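Local coordinates for dITP/XTP pyrophosphatase (Coxiella burnetii, PDB 3TQU), which probably hydrolyses non-canonical purine nucleoside triphosphates such as XTP, dITP and ITP to their monophosphates and diphosphate, clearing them from the nucleotide pool, at residues 55-60 with 126-131. Residues are numbered along the deposited sequence; the frame is centred on the assembly and turned at random. Where two conformers were deposited one is given.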
loop_
_atom_site.group_PDB
_atom_site.type_symbol
_atom_site.label_atom_id
_atom_site.label_comp_id
_atom_site.label_asym_id
_atom_site.label_seq_id
_atom_site.Cartn_x
_atom_site.Cartn_y
_atom_site.Cartn_z
ATOM N N ILE A 55 -1.661 7.508 -7.553
ATOM C CA ILE A 55 -2.095 8.654 -8.341
ATOM C C ILE A 55 -1.538 8.578 -9.759
ATOM O O ILE A 55 -2.252 8.813 -10.729
ATOM C CB ILE A 55 -1.671 9.987 -7.690
ATOM C CG1 ILE A 55 -2.551 10.289 -6.471
ATOM C CG2 ILE A 55 -1.756 11.127 -8.697
ATOM C CD1 ILE A 55 -2.141 11.542 -5.712
ATOM N N LYS A 56 -0.261 8.229 -9.868
ATOM C CA LYS A 56 0.419 8.229 -11.157
ATOM C C LYS A 56 0.064 7.002 -11.998
ATOM O O LYS A 56 -0.084 7.098 -13.216
ATOM C CB LYS A 56 1.932 8.353 -10.961
ATOM C CG LYS A 56 2.341 9.650 -10.263
ATOM C CD LYS A 56 3.847 9.843 -10.252
ATOM C CE LYS A 56 4.551 8.748 -9.466
ATOM N NZ LYS A 56 6.016 9.019 -9.353
ATOM N N ALA A 57 -0.085 5.853 -11.348
ATOM C CA ALA A 57 -0.474 4.639 -12.055
ATOM C C ALA A 57 -1.919 4.721 -12.548
ATOM O O ALA A 57 -2.219 4.337 -13.678
ATOM C CB ALA A 57 -0.272 3.413 -11.170
ATOM N N ARG A 58 -2.813 5.223 -11.702
ATOM C CA ARG A 58 -4.214 5.350 -12.087
ATOM C C ARG A 58 -4.372 6.295 -13.270
ATOM O O ARG A 58 -5.188 6.057 -14.161
ATOM C CB ARG A 58 -5.073 5.842 -10.925
ATOM C CG ARG A 58 -6.542 5.976 -11.306
ATOM C CD ARG A 58 -7.293 6.954 -10.420
ATOM N NE ARG A 58 -7.364 6.522 -9.029
ATOM C CZ ARG A 58 -6.783 7.167 -8.025
ATOM N NH1 ARG A 58 -6.087 8.267 -8.262
ATOM N NH2 ARG A 58 -6.894 6.714 -6.788
ATOM N N HIS A 59 -3.594 7.373 -13.261
ATOM C CA HIS A 59 -3.613 8.352 -14.341
ATOM C C HIS A 59 -3.207 7.700 -15.656
ATOM O O HIS A 59 -3.910 7.814 -16.663
ATOM C CB HIS A 59 -2.671 9.513 -14.013
ATOM C CG HIS A 59 -2.557 10.531 -15.104
ATOM N ND1 HIS A 59 -3.628 11.279 -15.540
ATOM C CD2 HIS A 59 -1.492 10.934 -15.837
ATOM C CE1 HIS A 59 -3.230 12.096 -16.499
ATOM N NE2 HIS A 59 -1.938 11.905 -16.699
ATOM N N ALA A 60 -2.073 7.009 -15.637
ATOM C CA ALA A 60 -1.564 6.348 -16.832
ATOM C C ALA A 60 -2.560 5.323 -17.372
ATOM O O ALA A 60 -2.780 5.234 -18.584
ATOM C CB ALA A 60 -0.220 5.693 -16.543
ATOM N N ALA A 126 3.213 0.725 -7.388
ATOM C CA ALA A 126 1.807 0.375 -7.514
ATOM C C ALA A 126 1.529 -0.106 -8.928
ATOM O O ALA A 126 1.906 0.548 -9.899
ATOM C CB ALA A 126 0.919 1.564 -7.166
ATOM N N LEU A 127 0.886 -1.262 -9.035
ATOM C CA LEU A 127 0.462 -1.794 -10.325
ATOM C C LEU A 127 -1.059 -1.886 -10.365
ATOM O O LEU A 127 -1.665 -2.604 -9.567
ATOM C CB LEU A 127 1.078 -3.176 -10.557
ATOM C CG LEU A 127 0.631 -3.914 -11.817
ATOM C CD1 LEU A 127 0.834 -3.038 -13.042
ATOM C CD2 LEU A 127 1.366 -5.243 -11.964
HETATM N N MSE A 128 -1.671 -1.144 -11.286
HETATM C CA MSE A 128 -3.125 -1.125 -11.432
HETATM C C MSE A 128 -3.557 -1.902 -12.672
HETATM O O MSE A 128 -2.975 -1.735 -13.739
HETATM C CB MSE A 128 -3.621 0.317 -11.559
HETATM C CG MSE A 128 -3.271 1.212 -10.386
HETATM SE SE MSE A 128 -4.712 1.296 -9.085
HETATM C CE MSE A 128 -5.996 2.345 -10.118
ATOM N N GLU A 129 -4.576 -2.746 -12.535
ATOM C CA GLU A 129 -5.124 -3.463 -13.681
ATOM C C GLU A 129 -5.814 -2.486 -14.627
ATOM O O GLU A 129 -5.691 -2.591 -15.846
ATOM C CB GLU A 129 -6.095 -4.554 -13.232
ATOM C CG GLU A 129 -6.646 -5.391 -14.372
ATOM C CD GLU A 129 -5.553 -6.031 -15.210
ATOM O OE1 GLU A 129 -4.434 -6.226 -14.689
ATOM O OE2 GLU A 129 -5.814 -6.335 -16.394
ATOM N N ASN A 130 -6.547 -1.540 -14.051
ATOM C CA ASN A 130 -7.078 -0.398 -14.790
ATOM C C ASN A 130 -7.365 0.752 -13.832
ATOM O O ASN A 130 -7.088 0.646 -12.638
ATOM C CB ASN A 130 -8.311 -0.771 -15.621
ATOM C CG ASN A 130 -9.438 -1.345 -14.785
ATOM O OD1 ASN A 130 -9.764 -0.832 -13.715
ATOM N ND2 ASN A 130 -10.042 -2.420 -15.277
ATOM N N GLU A 131 -7.910 1.852 -14.342
ATOM C CA GLU A 131 -8.054 3.045 -13.509
ATOM C C GLU A 131 -9.056 2.861 -12.370
ATOM O O GLU A 131 -9.022 3.600 -11.388
ATOM C CB GLU A 131 -8.400 4.284 -14.345
ATOM C CG GLU A 131 -9.801 4.297 -14.923
ATOM C CD GLU A 131 -9.870 3.645 -16.286
ATOM O OE1 GLU A 131 -9.046 2.750 -16.565
ATOM O OE2 GLU A 131 -10.747 4.038 -17.084
#
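Arg58 meets both Met128 and Glu131 through the aliphatic base of its side chain. Met128 is a selenomethionine with two conformers. In one of them the chain bends at chi2 and chi3 and brings Met128 CE to 3.7 Å from Arg58 CB. This methyl contact is therefore less certain. Further along the arginine, Arg58 CG comes within 3.4 Å of the carbonyl oxygen Glu131 O. Arg58 CG is also 3.9 Å from Glu131 CB. With CG anti to the backbone N (chi1 -180°), the Arg58 chain runs past Glu131 O, and a bend at chi3 follows before the guanidinium. Glu131 O also lies at the guanidinium edge, near its plane, but at 4.1 Å from Arg58 NE it is too far for a hydrogen bond. In the HAM1 fold, helix 49-64 packs here on the mixed central sheet, roughly along strand 118-128. The axes of the two short segments are 7.9 Å apart and 26° from parallel. The small side chain of Ala57 is consistent with this close approach. Its CB points at the strand and sits 3.8 Å from Met128 CG, a small apolar contact, and equally near Ala126 O. Arg58 NH2 hydrogen-bonds to Ser47 OG and forms a salt bridge with Glu51 OE2, both of the second subunit of the homodimer.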